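Local coordinates for histone acetyltransferase, ELP3 family (Methanocaldococcus infernus, PDB 6IA8), which modifies the wobble uridine 34 of tRNAs to carboxymethyluridine, using acetyl-CoA and S-adenosyl-L-methionine with a [4Fe-4S] cluster, at residues R212-V217 with M284-P289. Sequence-based numbering, arbitrary orientation.
Sequences RVELGV and MVKIYP
Lys286 NZ donates a hydrogen bond to Glu214 OE2 at 2.9 Å, the shortest link between strands 212-218 and 284-287 and one strengthened into a salt bridge by opposite charges. The ammonium group meets the oxygen from above the carboxylate, 42° out of its plane. A lysine suits this place because its long chain can reach past the intervening strand 250-255, whose His254 touches both side chains: it leaves the backbone with CG anti to N (chi1 -178°), then bends at its last two torsions to bring NZ to the acid. The buried Glu214 supplies the charge that the lysine answers, and its OE2 also lies close to the like-charged Glu191 OE2, a crowding the lysine probably eases. A methionine in place of Lys286 would probably leave Glu214 OE2 without this positive partner while Glu191 stays close by. Two residues earlier on each strand, on the same side of the sheet, Met284 and Arg212 cross at about a right angle. Met284 CE comes in obliquely, 3.4 Å from Arg212 NH1, with SD at a similar distance; the arginine is poorly ordered, so this packing is less certain. Arginine fits because its aliphatic CD can pack on CE while NH1 pairs with Glu136. Side chains thus reach across an intervening strand on the inner side of a parallel sheet, as in the partial TIM-type barrel of the radical SAM core.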
loop_
_atom_site.group_PDB
_atom_site.type_symbol
_atom_site.label_atom_id
_atom_site.label_comp_id
_atom_site.label_asym_id
_atom_site.label_seq_id
_atom_site.Cartn_x
_atom_site.Cartn_y
_atom_site.Cartn_z
ATOM N N ARG A 212 -0.774 -6.751 1.506
ATOM C CA ARG A 212 0.200 -5.719 1.162
ATOM C C ARG A 212 1.380 -5.832 2.111
ATOM O O ARG A 212 1.194 -6.092 3.300
ATOM C CB ARG A 212 -0.397 -4.305 1.237
ATOM C CG ARG A 212 0.554 -3.184 0.803
ATOM C CD ARG A 212 -0.110 -1.813 0.929
ATOM N NE ARG A 212 -0.025 -1.271 2.284
ATOM C CZ ARG A 212 -0.704 -0.215 2.717
ATOM N NH1 ARG A 212 -1.535 0.421 1.907
ATOM N NH2 ARG A 212 -0.557 0.200 3.966
ATOM N N VAL A 213 2.591 -5.647 1.584
ATOM C CA VAL A 213 3.802 -5.611 2.395
ATOM C C VAL A 213 4.537 -4.303 2.120
ATOM O O VAL A 213 4.791 -3.948 0.965
ATOM C CB VAL A 213 4.714 -6.818 2.113
ATOM C CG1 VAL A 213 6.040 -6.686 2.930
ATOM C CG2 VAL A 213 4.039 -8.105 2.441
ATOM N N GLU A 214 4.844 -3.572 3.178
ATOM C CA GLU A 214 5.562 -2.311 3.084
ATOM C C GLU A 214 6.997 -2.561 3.520
ATOM O O GLU A 214 7.229 -2.991 4.656
ATOM C CB GLU A 214 4.938 -1.229 3.965
ATOM C CG GLU A 214 5.602 0.139 3.772
ATOM C CD GLU A 214 5.214 1.156 4.845
ATOM O OE1 GLU A 214 6.126 1.659 5.541
ATOM O OE2 GLU A 214 4.008 1.437 4.989
ATOM N N LEU A 215 7.944 -2.313 2.622
ATOM C CA LEU A 215 9.361 -2.546 2.874
ATOM C C LEU A 215 9.981 -1.253 3.382
ATOM O O LEU A 215 9.771 -0.194 2.787
ATOM C CB LEU A 215 10.066 -3.005 1.593
ATOM C CG LEU A 215 9.615 -4.369 1.045
ATOM C CD1 LEU A 215 10.319 -4.617 -0.332
ATOM C CD2 LEU A 215 9.923 -5.492 2.019
ATOM N N GLY A 216 10.723 -1.336 4.485
ATOM C CA GLY A 216 11.492 -0.204 4.968
ATOM C C GLY A 216 12.735 0.041 4.125
ATOM O O GLY A 216 13.859 -0.199 4.587
ATOM N N VAL A 217 12.547 0.487 2.878
ATOM C CA VAL A 217 13.667 0.634 1.949
ATOM C C VAL A 217 14.575 1.792 2.364
ATOM O O VAL A 217 15.805 1.639 2.422
ATOM C CB VAL A 217 13.140 0.827 0.517
ATOM C CG1 VAL A 217 14.286 1.046 -0.441
ATOM C CG2 VAL A 217 12.290 -0.381 0.096
ATOM N N MET A 284 3.339 1.191 -4.538
ATOM C CA MET A 284 2.989 2.281 -3.644
ATOM C C MET A 284 4.286 2.768 -3.033
ATOM O O MET A 284 5.229 1.985 -2.867
ATOM C CB MET A 284 1.983 1.799 -2.575
ATOM C CG MET A 284 1.655 2.774 -1.509
ATOM S SD MET A 284 0.515 2.041 -0.313
ATOM C CE MET A 284 -0.401 0.846 -1.299
ATOM N N VAL A 285 4.334 4.059 -2.700
ATOM C CA VAL A 285 5.481 4.603 -1.984
ATOM C C VAL A 285 4.976 5.513 -0.881
ATOM O O VAL A 285 3.959 6.188 -1.047
ATOM C CB VAL A 285 6.442 5.373 -2.911
ATOM C CG1 VAL A 285 7.103 4.424 -3.941
ATOM C CG2 VAL A 285 5.710 6.523 -3.591
ATOM N N LYS A 286 5.694 5.527 0.242
ATOM C CA LYS A 286 5.435 6.398 1.385
ATOM C C LYS A 286 6.694 7.233 1.570
ATOM O O LYS A 286 7.780 6.672 1.770
ATOM C CB LYS A 286 5.128 5.565 2.626
ATOM C CG LYS A 286 4.798 6.394 3.880
ATOM C CD LYS A 286 4.722 5.508 5.134
ATOM C CE LYS A 286 3.297 5.181 5.545
ATOM N NZ LYS A 286 2.701 4.062 4.770
ATOM N N ILE A 287 6.577 8.550 1.370
ATOM C CA ILE A 287 7.737 9.433 1.277
ATOM C C ILE A 287 7.691 10.440 2.415
ATOM O O ILE A 287 6.670 11.101 2.624
ATOM C CB ILE A 287 7.785 10.176 -0.066
ATOM C CG1 ILE A 287 7.810 9.192 -1.233
ATOM C CG2 ILE A 287 9.031 11.105 -0.124
ATOM C CD1 ILE A 287 7.465 9.869 -2.553
ATOM N N TYR A 288 8.803 10.590 3.132
ATOM C CA TYR A 288 8.886 11.715 4.070
ATOM C C TYR A 288 10.350 12.030 4.312
ATOM O O TYR A 288 11.139 11.092 4.470
ATOM C CB TYR A 288 8.192 11.441 5.411
ATOM C CG TYR A 288 7.773 12.734 6.103
ATOM C CD1 TYR A 288 6.567 13.341 5.786
ATOM C CD2 TYR A 288 8.603 13.374 7.035
ATOM C CE1 TYR A 288 6.181 14.515 6.373
ATOM C CE2 TYR A 288 8.201 14.567 7.653
ATOM C CZ TYR A 288 6.995 15.124 7.297
ATOM O OH TYR A 288 6.571 16.300 7.859
ATOM N N PRO A 289 10.755 13.299 4.356
ATOM C CA PRO A 289 12.183 13.606 4.517
ATOM C C PRO A 289 12.731 13.059 5.825
ATOM O O PRO A 289 12.011 12.932 6.809
ATOM C CB PRO A 289 12.235 15.135 4.491
ATOM C CG PRO A 289 10.825 15.583 4.782
ATOM C CD PRO A 289 9.936 14.509 4.197
#